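Local coordinates for protein SidF, inhibitor of growth family, member 3 (Legionella pneumophila subsp. pneumophila, PDB 4FYE) that acts as a phosphoinositide phosphatase, probably removing the 3-phosphate from phosphatidylinositol 3,4,5-trisphosphate, at residues G33-E37 with V65-D70; I579-Q584 with E671-Y675; N601-L606 with S633-E637. The protein carries 1 engineered substitution. One frame throughout, in Å; residues are numbered along the deposited sequence.

Interaction 1: residues G33-E37 with V65-D70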
ATOM      1  N   GLY A  33      -6.735   6.942 -21.736  1.00 43.87           N
ATOM      2  CA  GLY A  33      -6.875   6.199 -22.982  1.00 42.52           C
ATOM      3  C   GLY A  33      -7.862   5.042 -22.834  1.00 49.49           C
ATOM      4  O   GLY A  33      -8.641   4.999 -21.878  1.00 47.76           O
ATOM      5  N   TYR A  34      -7.800   4.071 -23.750  1.00 48.47           N
ATOM      6  CA  TYR A  34      -8.783   3.013 -23.793  1.00 48.08           C
ATOM      7  C   TYR A  34     -10.225   3.585 -23.686  1.00 52.37           C
ATOM      8  O   TYR A  34     -10.986   3.250 -22.762  1.00 50.84           O
ATOM      9  CB  TYR A  34      -8.485   1.953 -22.715  1.00 45.17           C
ATOM     10  CG  TYR A  34      -7.038   1.434 -22.717  1.00 45.96           C
ATOM     11  CD1 TYR A  34      -6.676   0.261 -23.457  1.00 43.01           C
ATOM     12  CD2 TYR A  34      -6.017   2.118 -22.035  1.00 42.73           C
ATOM     13  CE1 TYR A  34      -5.366  -0.206 -23.492  1.00 36.11           C
ATOM     14  CE2 TYR A  34      -4.692   1.666 -22.090  1.00 38.73           C
ATOM     15  CZ  TYR A  34      -4.380   0.490 -22.791  1.00 41.23           C
ATOM     16  OH  TYR A  34      -3.057   0.027 -22.814  1.00 37.55           O
ATOM     17  N   PRO A  35     -10.613   4.438 -24.640  1.00 52.89           N
ATOM     18  CA  PRO A  35     -11.994   4.958 -24.577  1.00 54.96           C
ATOM     19  C   PRO A  35     -13.098   3.844 -24.502  1.00 55.34           C
ATOM     20  O   PRO A  35     -13.007   2.824 -25.156  1.00 55.56           O
ATOM     21  CB  PRO A  35     -12.119   5.806 -25.846  1.00 52.69           C
ATOM     22  CG  PRO A  35     -11.107   5.224 -26.823  1.00 52.42           C
ATOM     23  CD  PRO A  35      -9.962   4.717 -25.937  1.00 56.38           C
ATOM     24  N   GLY A  36     -14.102   4.022 -23.655  1.00 55.35           N
ATOM     25  CA  GLY A  36     -15.124   3.000 -23.496  1.00 54.53           C
ATOM     26  C   GLY A  36     -14.686   1.844 -22.624  1.00 57.74           C
ATOM     27  O   GLY A  36     -15.519   1.078 -22.215  1.00 62.12           O
ATOM     28  N   GLU A  37     -13.401   1.697 -22.309  1.00 54.45           N
ATOM     29  CA  GLU A  37     -13.042   0.748 -21.241  1.00 51.32           C
ATOM     30  C   GLU A  37     -12.733   1.553 -19.968  1.00 50.97           C
ATOM     31  O   GLU A  37     -13.349   1.289 -18.936  1.00 49.29           O
ATOM     32  CB  GLU A  37     -11.930  -0.236 -21.616  1.00 47.26           C
ATOM     33  CG  GLU A  37     -11.154  -0.793 -20.397  1.00 51.28           C
ATOM     34  CD  GLU A  37      -9.871  -1.668 -20.714  1.00 58.15           C
ATOM     35  OE1 GLU A  37      -9.426  -1.836 -21.896  1.00 59.38           O
ATOM     36  OE2 GLU A  37      -9.271  -2.238 -19.753  1.00 62.87           O
ATOM     37  N   VAL A  65     -10.360  -9.037 -22.397  1.00 42.26           N
ATOM     38  CA  VAL A  65     -10.001  -8.155 -23.469  1.00 44.44           C
ATOM     39  C   VAL A  65      -9.765  -6.781 -22.866  1.00 46.74           C
ATOM     40  O   VAL A  65      -9.183  -5.892 -23.494  1.00 46.21           O
ATOM     41  CB  VAL A  65     -11.158  -8.234 -24.489  1.00 54.15           C
ATOM     42  CG1 VAL A  65     -11.533  -6.875 -25.078  1.00 57.18           C
ATOM     43  CG2 VAL A  65     -10.873  -9.363 -25.506  1.00 49.19           C
ATOM     44  N   THR A  66     -10.196  -6.603 -21.621  1.00 42.52           N
ATOM     45  CA  THR A  66      -9.879  -5.400 -20.904  1.00 41.04           C
ATOM     46  C   THR A  66      -8.576  -5.632 -20.153  1.00 42.55           C
ATOM     47  O   THR A  66      -8.137  -6.798 -19.920  1.00 43.58           O
ATOM     48  CB  THR A  66     -10.991  -5.079 -19.895  1.00 46.03           C
ATOM     49  OG1 THR A  66     -11.292  -6.241 -19.111  1.00 51.71           O
ATOM     50  CG2 THR A  66     -12.311  -4.674 -20.621  1.00 44.90           C
ATOM     51  N   GLY A  67      -7.931  -4.552 -19.732  1.00 42.87           N
ATOM     52  CA  GLY A  67      -6.710  -4.718 -18.938  1.00 41.91           C
ATOM     53  C   GLY A  67      -5.555  -5.242 -19.816  1.00 40.98           C
ATOM     54  O   GLY A  67      -4.601  -5.867 -19.334  1.00 41.42           O
ATOM     55  N   GLN A  68      -5.614  -4.954 -21.107  1.00 40.67           N
ATOM     56  CA  GLN A  68      -4.670  -5.510 -22.027  1.00 43.36           C
ATOM     57  C   GLN A  68      -3.818  -4.381 -22.584  1.00 39.85           C
ATOM     58  O   GLN A  68      -4.361  -3.386 -22.995  1.00 43.33           O
ATOM     59  CB  GLN A  68      -5.496  -6.219 -23.090  1.00 47.49           C
ATOM     60  CG  GLN A  68      -4.854  -7.481 -23.585  1.00 60.81           C
ATOM     61  CD  GLN A  68      -4.871  -8.648 -22.602  1.00 53.64           C
ATOM     62  OE1 GLN A  68      -3.872  -9.242 -22.352  1.00 56.82           O
ATOM     63  NE2 GLN A  68      -6.002  -9.012 -22.147  1.00 58.82           N
ATOM     64  N   PRO A  69      -2.461  -4.483 -22.585  1.00 40.83           N
ATOM     65  CA  PRO A  69      -1.722  -3.254 -23.096  1.00 39.79           C
ATOM     66  C   PRO A  69      -1.926  -3.033 -24.544  1.00 42.59           C
ATOM     67  O   PRO A  69      -1.930  -3.984 -25.342  1.00 41.31           O
ATOM     68  CB  PRO A  69      -0.267  -3.588 -22.934  1.00 35.34           C
ATOM     69  CG  PRO A  69      -0.248  -4.775 -22.038  1.00 36.25           C
ATOM     70  CD  PRO A  69      -1.536  -5.517 -22.137  1.00 35.78           C
ATOM     71  N   ASP A  70      -2.048  -1.773 -24.906  1.00 44.43           N
ATOM     72  CA  ASP A  70      -2.162  -1.418 -26.294  1.00 41.73           C
ATOM     73  C   ASP A  70      -1.192  -0.260 -26.577  1.00 40.91           C
ATOM     74  O   ASP A  70      -1.384   0.822 -26.004  1.00 42.28           O
ATOM     75  CB  ASP A  70      -3.607  -0.992 -26.544  1.00 42.42           C
ATOM     76  CG  ASP A  70      -3.837  -0.544 -28.013  1.00 49.66           C
ATOM     77  OD1 ASP A  70      -2.897   0.018 -28.638  1.00 46.64           O
ATOM     78  OD2 ASP A  70      -4.950  -0.739 -28.544  1.00 54.04           O
TER
HETATM   79  O   HOH W   1      -7.401  -3.452 -22.797  1.00 50.59           O

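Interaction 2: residues I579-Q584 with E671-Y675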
ATOM      1  N   ILE A 579     -15.437 -27.037  12.454  1.00 98.44           N
ATOM      2  CA  ILE A 579     -15.840 -25.646  12.301  1.00 88.93           C
ATOM      3  C   ILE A 579     -16.644 -25.464  11.020  1.00 85.31           C
ATOM      4  O   ILE A 579     -17.698 -24.835  10.988  1.00 81.11           O
ATOM      5  CB  ILE A 579     -14.531 -24.788  12.427  1.00 89.03           C
ATOM      6  CG1 ILE A 579     -14.381 -24.302  13.879  1.00 89.00           C
ATOM      7  CG2 ILE A 579     -14.332 -23.680  11.397  1.00 73.32           C
ATOM      8  CD1 ILE A 579     -15.690 -24.098  14.604  1.00 88.23           C
ATOM      9  N   SER A 580     -16.129 -26.048   9.955  1.00 88.37           N
ATOM     10  CA  SER A 580     -16.669 -25.789   8.630  1.00 90.07           C
ATOM     11  C   SER A 580     -18.167 -26.058   8.603  1.00 92.50           C
ATOM     12  O   SER A 580     -18.936 -25.127   8.315  1.00 92.43           O
ATOM     13  CB  SER A 580     -15.947 -26.610   7.565  1.00 84.82           C
ATOM     14  OG  SER A 580     -16.604 -26.464   6.325  1.00 85.54           O
ATOM     15  N   PRO A 581     -18.578 -27.309   8.941  1.00 91.73           N
ATOM     16  CA  PRO A 581     -19.966 -27.742   8.776  1.00 93.75           C
ATOM     17  C   PRO A 581     -20.917 -26.885   9.606  1.00 92.03           C
ATOM     18  O   PRO A 581     -22.079 -26.730   9.210  1.00 89.88           O
ATOM     19  CB  PRO A 581     -19.953 -29.195   9.293  1.00 99.45           C
ATOM     20  CG  PRO A 581     -18.857 -29.211  10.313  1.00 98.43           C
ATOM     21  CD  PRO A 581     -17.803 -28.297   9.723  1.00 97.75           C
ATOM     22  N   VAL A 582     -20.423 -26.338  10.730  1.00 88.25           N
ATOM     23  CA  VAL A 582     -21.185 -25.376  11.525  1.00 86.52           C
ATOM     24  C   VAL A 582     -21.277 -24.066  10.775  1.00 82.13           C
ATOM     25  O   VAL A 582     -22.310 -23.404  10.785  1.00 82.25           O
ATOM     26  CB  VAL A 582     -20.599 -25.126  12.938  1.00 86.08           C
ATOM     27  CG1 VAL A 582     -21.361 -23.999  13.649  1.00 82.86           C
ATOM     28  CG2 VAL A 582     -20.662 -26.394  13.786  1.00 83.87           C
ATOM     29  N   ILE A 583     -20.207 -23.690  10.105  1.00 82.56           N
ATOM     30  CA  ILE A 583     -20.216 -22.396   9.434  1.00 83.51           C
ATOM     31  C   ILE A 583     -21.267 -22.412   8.307  1.00 85.97           C
ATOM     32  O   ILE A 583     -22.076 -21.473   8.149  1.00 81.18           O
ATOM     33  CB  ILE A 583     -18.790 -22.011   8.952  1.00 82.62           C
ATOM     34  CG1 ILE A 583     -17.939 -21.616  10.171  1.00 80.95           C
ATOM     35  CG2 ILE A 583     -18.839 -20.915   7.886  1.00 71.89           C
ATOM     36  CD1 ILE A 583     -16.462 -21.444   9.893  1.00 75.71           C
ATOM     37  N   GLN A 584     -21.272 -23.511   7.559  1.00 87.85           N
ATOM     38  CA  GLN A 584     -22.201 -23.689   6.458  1.00 91.78           C
ATOM     39  C   GLN A 584     -23.650 -23.976   6.914  1.00100.01           C
ATOM     40  O   GLN A 584     -24.559 -24.062   6.086  1.00102.46           O
ATOM     41  CB  GLN A 584     -21.684 -24.799   5.558  1.00 91.95           C
ATOM     42  CG  GLN A 584     -20.202 -24.657   5.254  1.00 89.24           C
ATOM     43  CD  GLN A 584     -19.766 -25.505   4.081  1.00 91.75           C
ATOM     44  OE1 GLN A 584     -18.807 -26.271   4.184  1.00 94.23           O
ATOM     45  NE2 GLN A 584     -20.466 -25.374   2.952  1.00 90.60           N
ATOM     46  N   GLU A 671     -17.027 -21.561   0.496  1.00 82.47           N
ATOM     47  CA  GLU A 671     -18.154 -22.122   1.291  1.00 84.47           C
ATOM     48  C   GLU A 671     -18.007 -21.761   2.758  1.00 82.03           C
ATOM     49  O   GLU A 671     -18.982 -21.507   3.450  1.00 82.70           O
ATOM     50  CB  GLU A 671     -18.224 -23.658   1.164  1.00 87.63           C
ATOM     51  CG  GLU A 671     -18.451 -24.203  -0.250  1.00 96.93           C
ATOM     52  CD  GLU A 671     -19.484 -23.404  -1.062  1.00106.60           C
ATOM     53  OE1 GLU A 671     -20.535 -23.972  -1.453  1.00107.88           O
ATOM     54  OE2 GLU A 671     -19.251 -22.199  -1.332  1.00113.38           O
ATOM     55  N   ASP A 672     -16.758 -21.729   3.193  1.00 79.67           N
ATOM     56  CA  ASP A 672     -16.350 -21.634   4.587  1.00 75.39           C
ATOM     57  C   ASP A 672     -16.058 -20.234   5.074  1.00 69.41           C
ATOM     58  O   ASP A 672     -16.219 -19.955   6.249  1.00 65.06           O
ATOM     59  CB  ASP A 672     -15.018 -22.372   4.707  1.00 80.52           C
ATOM     60  CG  ASP A 672     -15.182 -23.730   5.216  1.00 84.04           C
ATOM     61  OD1 ASP A 672     -16.239 -23.908   5.826  1.00101.32           O
ATOM     62  OD2 ASP A 672     -14.305 -24.614   5.027  1.00 84.78           O
ATOM     63  N   GLY A 673     -15.563 -19.372   4.177  1.00 65.64           N
ATOM     64  CA  GLY A 673     -14.792 -18.206   4.591  1.00 58.36           C
ATOM     65  C   GLY A 673     -13.405 -18.596   5.125  1.00 59.16           C
ATOM     66  O   GLY A 673     -12.719 -17.780   5.719  1.00 64.43           O
ATOM     67  N   LEU A 674     -12.976 -19.833   4.925  1.00 57.74           N
ATOM     68  CA  LEU A 674     -11.746 -20.311   5.565  1.00 58.54           C
ATOM     69  C   LEU A 674     -10.508 -20.422   4.661  1.00 59.55           C
ATOM     70  O   LEU A 674     -10.565 -20.884   3.505  1.00 62.94           O
ATOM     71  CB  LEU A 674     -12.003 -21.667   6.219  1.00 59.81           C
ATOM     72  CG  LEU A 674     -13.023 -21.750   7.372  1.00 63.57           C
ATOM     73  CD1 LEU A 674     -12.983 -23.196   7.874  1.00 65.17           C
ATOM     74  CD2 LEU A 674     -12.763 -20.770   8.512  1.00 58.20           C
ATOM     75  N   TYR A 675      -9.364 -20.043   5.204  1.00 58.61           N
ATOM     76  CA  TYR A 675      -8.172 -19.948   4.376  1.00 59.51           C
ATOM     77  C   TYR A 675      -7.526 -21.307   4.047  1.00 61.11           C
ATOM     78  O   TYR A 675      -7.075 -21.983   4.956  1.00 66.89           O
ATOM     79  CB  TYR A 675      -7.181 -19.001   5.041  1.00 55.44           C
ATOM     80  CG  TYR A 675      -5.819 -19.023   4.426  1.00 53.93           C
ATOM     81  CD1 TYR A 675      -5.554 -18.277   3.257  1.00 50.39           C
ATOM     82  CD2 TYR A 675      -4.785 -19.769   5.001  1.00 55.63           C
ATOM     83  CE1 TYR A 675      -4.315 -18.289   2.691  1.00 47.92           C
ATOM     84  CE2 TYR A 675      -3.522 -19.795   4.415  1.00 55.27           C
ATOM     85  CZ  TYR A 675      -3.307 -19.044   3.271  1.00 51.91           C
ATOM     86  OH  TYR A 675      -2.084 -19.042   2.671  1.00 51.64           O
TER

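Interaction 3: residues N601-L606 with S633-E637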
ATOM      1  N   ASN A 601      -8.681 -18.391  10.945  1.00 63.12           N
ATOM      2  CA  ASN A 601      -7.856 -17.780   9.924  1.00 60.86           C
ATOM      3  C   ASN A 601      -6.573 -17.215  10.513  1.00 60.94           C
ATOM      4  O   ASN A 601      -5.511 -17.405   9.934  1.00 61.12           O
ATOM      5  CB  ASN A 601      -8.657 -16.786   9.062  1.00 55.74           C
ATOM      6  CG  ASN A 601      -9.474 -17.495   7.989  1.00 59.14           C
ATOM      7  OD1 ASN A 601      -9.107 -18.598   7.492  1.00 61.66           O
ATOM      8  ND2 ASN A 601     -10.578 -16.885   7.610  1.00 57.06           N
ATOM      9  N   SER A 602      -6.697 -16.562  11.676  1.00 58.97           N
ATOM     10  CA  SER A 602      -5.598 -16.173  12.533  1.00 56.54           C
ATOM     11  C   SER A 602      -4.643 -17.316  12.702  1.00 59.49           C
ATOM     12  O   SER A 602      -3.466 -17.174  12.416  1.00 64.57           O
ATOM     13  CB  SER A 602      -6.134 -15.840  13.910  1.00 61.16           C
ATOM     14  OG  SER A 602      -6.807 -14.597  13.922  1.00 69.51           O
ATOM     15  N   CYS A 603      -5.127 -18.461  13.167  1.00 58.77           N
ATOM     16  CA  CYS A 603      -4.240 -19.599  13.329  1.00 61.23           C
ATOM     17  C   CYS A 603      -3.618 -20.032  12.005  1.00 66.05           C
ATOM     18  O   CYS A 603      -2.412 -20.320  11.940  1.00 69.73           O
ATOM     19  CB  CYS A 603      -4.987 -20.776  13.943  1.00 63.35           C
ATOM     20  SG  CYS A 603      -5.586 -20.351  15.569  0.58 58.00           S
ATOM     21  N   ALA A 604      -4.422 -20.054  10.939  1.00 63.71           N
ATOM     22  CA  ALA A 604      -3.918 -20.579   9.680  1.00 62.30           C
ATOM     23  C   ALA A 604      -2.870 -19.656   9.150  1.00 60.25           C
ATOM     24  O   ALA A 604      -1.832 -20.136   8.744  1.00 64.83           O
ATOM     25  CB  ALA A 604      -5.013 -20.830   8.657  1.00 59.35           C
ATOM     26  N   TYR A 605      -3.097 -18.346   9.197  1.00 58.60           N
ATOM     27  CA  TYR A 605      -2.084 -17.409   8.687  1.00 53.91           C
ATOM     28  C   TYR A 605      -0.791 -17.518   9.474  1.00 57.51           C
ATOM     29  O   TYR A 605       0.288 -17.641   8.907  1.00 53.16           O
ATOM     30  CB  TYR A 605      -2.579 -15.970   8.672  1.00 51.09           C
ATOM     31  CG  TYR A 605      -3.644 -15.717   7.607  1.00 50.33           C
ATOM     32  CD1 TYR A 605      -3.444 -16.109   6.270  1.00 53.16           C
ATOM     33  CD2 TYR A 605      -4.832 -15.050   7.927  1.00 50.70           C
ATOM     34  CE1 TYR A 605      -4.413 -15.861   5.314  1.00 57.30           C
ATOM     35  CE2 TYR A 605      -5.832 -14.812   6.992  1.00 48.96           C
ATOM     36  CZ  TYR A 605      -5.628 -15.219   5.700  1.00 56.60           C
ATOM     37  OH  TYR A 605      -6.604 -14.966   4.783  1.00 54.37           O
ATOM     38  N   LEU A 606      -0.887 -17.539  10.797  1.00 62.96           N
ATOM     39  CA  LEU A 606       0.338 -17.629  11.574  1.00 64.12           C
ATOM     40  C   LEU A 606       1.142 -18.914  11.258  1.00 65.52           C
ATOM     41  O   LEU A 606       2.318 -18.869  10.930  1.00 65.22           O
ATOM     42  CB  LEU A 606       0.003 -17.600  13.042  1.00 67.70           C
ATOM     43  CG  LEU A 606       1.012 -16.946  14.000  1.00 73.16           C
ATOM     44  CD1 LEU A 606       1.032 -17.780  15.289  1.00 67.04           C
ATOM     45  CD2 LEU A 606       2.420 -16.688  13.450  1.00 68.63           C
ATOM     46  N   SER A 633      -1.788 -10.398   5.749  1.00 48.62           N
ATOM     47  CA  SER A 633      -3.141 -10.914   5.979  1.00 49.37           C
ATOM     48  C   SER A 633      -3.439 -11.074   7.484  1.00 54.08           C
ATOM     49  O   SER A 633      -4.569 -10.800   7.952  1.00 50.94           O
ATOM     50  CB  SER A 633      -3.277 -12.232   5.243  1.00 47.50           C
ATOM     51  OG  SER A 633      -3.001 -11.959   3.863  1.00 42.81           O
ATOM     52  N   LEU A 634      -2.409 -11.436   8.245  1.00 50.15           N
ATOM     53  CA  LEU A 634      -2.572 -11.689   9.668  1.00 49.97           C
ATOM     54  C   LEU A 634      -2.839 -10.396  10.404  1.00 48.60           C
ATOM     55  O   LEU A 634      -3.607 -10.354  11.410  1.00 49.76           O
ATOM     56  CB  LEU A 634      -1.287 -12.234  10.223  1.00 51.64           C
ATOM     57  CG  LEU A 634      -1.271 -13.288  11.317  1.00 55.78           C
ATOM     58  CD1 LEU A 634       0.075 -13.136  12.000  1.00 55.51           C
ATOM     59  CD2 LEU A 634      -2.433 -13.212  12.288  1.00 53.47           C
ATOM     60  N   SER A 635      -2.169  -9.352   9.945  1.00 45.03           N
ATOM     61  CA  SER A 635      -2.371  -8.083  10.571  1.00 46.54           C
ATOM     62  C   SER A 635      -3.744  -7.549  10.188  1.00 47.66           C
ATOM     63  O   SER A 635      -4.421  -6.964  11.025  1.00 51.57           O
ATOM     64  CB  SER A 635      -1.292  -7.129  10.190  1.00 50.43           C
ATOM     65  OG  SER A 635      -1.621  -6.574   8.927  1.00 59.87           O
ATOM     66  N   CYS A 636      -4.208  -7.773   8.958  1.00 47.08           N
ATOM     67  CA  CYS A 636      -5.633  -7.481   8.712  1.00 47.80           C
ATOM     68  C   CYS A 636      -6.529  -8.304   9.666  1.00 48.42           C
ATOM     69  O   CYS A 636      -7.555  -7.837  10.097  1.00 49.74           O
ATOM     70  CB  CYS A 636      -6.027  -7.675   7.223  1.00 39.99           C
ATOM     71  SG  CYS A 636      -5.075  -6.581   6.202  0.52 33.59           S
ATOM     72  N   GLU A 637      -6.169  -9.541   9.999  1.00 52.80           N
ATOM     73  CA  GLU A 637      -7.009 -10.290  10.942  1.00 54.26           C
ATOM     74  C   GLU A 637      -6.987  -9.715  12.352  1.00 55.54           C
ATOM     75  O   GLU A 637      -8.001  -9.764  13.029  1.00 52.16           O
ATOM     76  CB  GLU A 637      -6.624 -11.763  11.054  1.00 56.65           C
ATOM     77  CG  GLU A 637      -7.226 -12.655   9.998  1.00 63.15           C
ATOM     78  CD  GLU A 637      -8.750 -12.704   9.919  1.00 68.10           C
ATOM     79  OE1 GLU A 637      -9.486 -12.493  10.934  1.00 75.86           O
ATOM     80  OE2 GLU A 637      -9.206 -13.005   8.791  1.00 67.56           O
TER

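Interaction 1: residues G33-E37 with V65-D70
Tyr34 reaches across to Asp70 with its phenol. The hydroxyl OH accepts a hydrogen bond from Asp70 N at 2.9 Å, with an N-H...O angle of 150°, and it has a second partner in the carboxylate of Glu74, one turn into the helix that follows. On the way there the ring passes close to the backbone: Tyr34 CE1 comes within 3.4 Å of Gln68 O and 3.6 Å of Asp70 CB, both oblique to the ring. Past Tyr34 the chain doubles back through Pro35 and Gly36, and Glu37 N bonds to Tyr34 O at 2.9 Å. That turn sends Glu37 toward the same loop. With CG anti to the backbone N (chi1 155°) and the chain extended beyond it, the carboxylate reaches the backbone at Thr66 and Gly67, the glutamate chain crossing the threonine at a slant. Glu37 OE2 takes the N-H of Gly67 at 2.7 Å from the syn side, with the donor 23° out of the carboxylate plane, and it also rests 3.3 Å from Thr66 CB. The other oxygen works through water: Glu37 OE1 accepts from water 1 at 2.7 Å, and the same water accepts from Gln68 N at 2.9 Å. The N-H groups of Gly67 and Asp70 are thus taken directly by the 33-37 turn and that of Gln68 through the water; Pro69, next in line, has none. Asp70 then starts helix 71-92 as its N-cap, with OD1 weakly bonded to Gln73 N. Overall this is a type II beta turn, with Pro35 and Gly36 at its corners, docked onto a loop that leads into a side-chain-capped helix.

Interaction 2: residues I579-Q584 with E671-Y675
Ser580 and Asp672 join the C-terminal end of the long helix 522-583 to the loop that follows helix 652-668. A proline kink marks the last turn of helix 522-583, where Pro581 has no N-H to offer the preceding turn. In the first shell, Ser580 OG donates to Asp672 OD1 at 2.6 Å, and OD1 receives it on its syn lone pair, the side facing OD2. The serine hydroxyl is anti to its own nitrogen (chi1 173°), which swings it out from the helix to the carboxylate. Asp672 OD2 also has a long, weak ion pair with Lys576, one turn earlier on the same helix.

Apolar contacts flank the polar one. Leu674 divides its two methyls between neighbouring turns: CD1 sits 3.8 Å from Ile579 CG2, the two side chains crossing at about a right angle, and CD2 lies 4.0 Å from Ile583 CD1. Ile583 CG2 presses against the backbone, 3.2 Å from Asp672 O. Farther out, the extended Gln584 side chain crosses Glu671, bringing its NE2 to 3.3 Å from Glu671 CB; the amide and carboxylate planes are 70° apart, and this is packing rather than a polar pairing.

Helix 590-614 forms the next shell and fixes both partners. Leu596 packs on Ile579, Lys593 on Ile583 and Tyr600 on Leu674, while Gln597 NE2 bonds to Asp672 O. The loop backbone is gripped at two points by a single side-chain amide, Asn601 accepting from Tyr675 N through OD1 and donating to Gly673 O through ND2.

Interaction 3: residues N601-L606 with S633-E637
Tyr605 turns its CG anti to the carbonyl carbon (chi1 -71°), and from there the ring lies between the two helices with one face turned to Ser633 CB. Glu637 has a similar first torsion, which sets its CG at the edge of the tyrosine ring, and the bend at chi2 then turns the carboxylate toward Asn601. The two approaches to the ring are quite different. Ser633 CB stands over the centre of one face, 3.8 Å from the Tyr605 centroid and only 10° off the ring normal, a CH-pi contact. Glu637 CG comes in near the ring plane, 4.0 Å from Tyr605 CE2. Farther along the same side chain, Glu637 OE2 lies 3.8 Å from Asn601 CB, while OE1 is hydrogen-bonded to His598 ND1. This hydrogen bond ties the carboxylate to helix 590-614 and would limit its rotation.

Leu634 carries the apolar part of the contact. Its CG packs 4.0 Å from Tyr605 CB, CD1 meets Leu606 CG at 4.4 Å, and CD2 rests against Ser602 O at 4.1 Å. Met448 and Val452 of helix 438-458 pack on Leu634, and Val452 on Leu606 too, so a third helix closes over the leucines. At the tyrosine end, OH bonds to Asn663 ND2 and the ring also meets Tyr675. The polar ends of Ser602 and Ser633 turn back to their own helices, bonding to His598 O and Thr629 O, so the meeting surface is largely one of van der Waals contact.

The segment axes approach to 9.4 Å with their directions 156° apart. Such near-antiparallel packing of successive helices, sealed by a third, is characteristic of an alpha-helical hairpin within a larger helical assembly.

In the fold
Starting from the N terminus, interaction 1 comes first: 33-37 leads into strand 39-42, while the loop segment 65-70 comes after strand 50-55, so it closes a short loop around the edge hairpin of the six-stranded sheet and binds that hairpin to the start of helix 71-92. Both other contacts lie far along the chain, their centres about 38 Å (interaction 2) and 36 Å (interaction 3) from it. Interaction 2 closes an 86-residue loop between helix 522-583 and the segment after helix 652-668; interaction 3 falls wholly within that loop, joining helices 590-614 and 626-637. These two touch, with centres about 16 Å apart, and helix 590-614 is common ground for both.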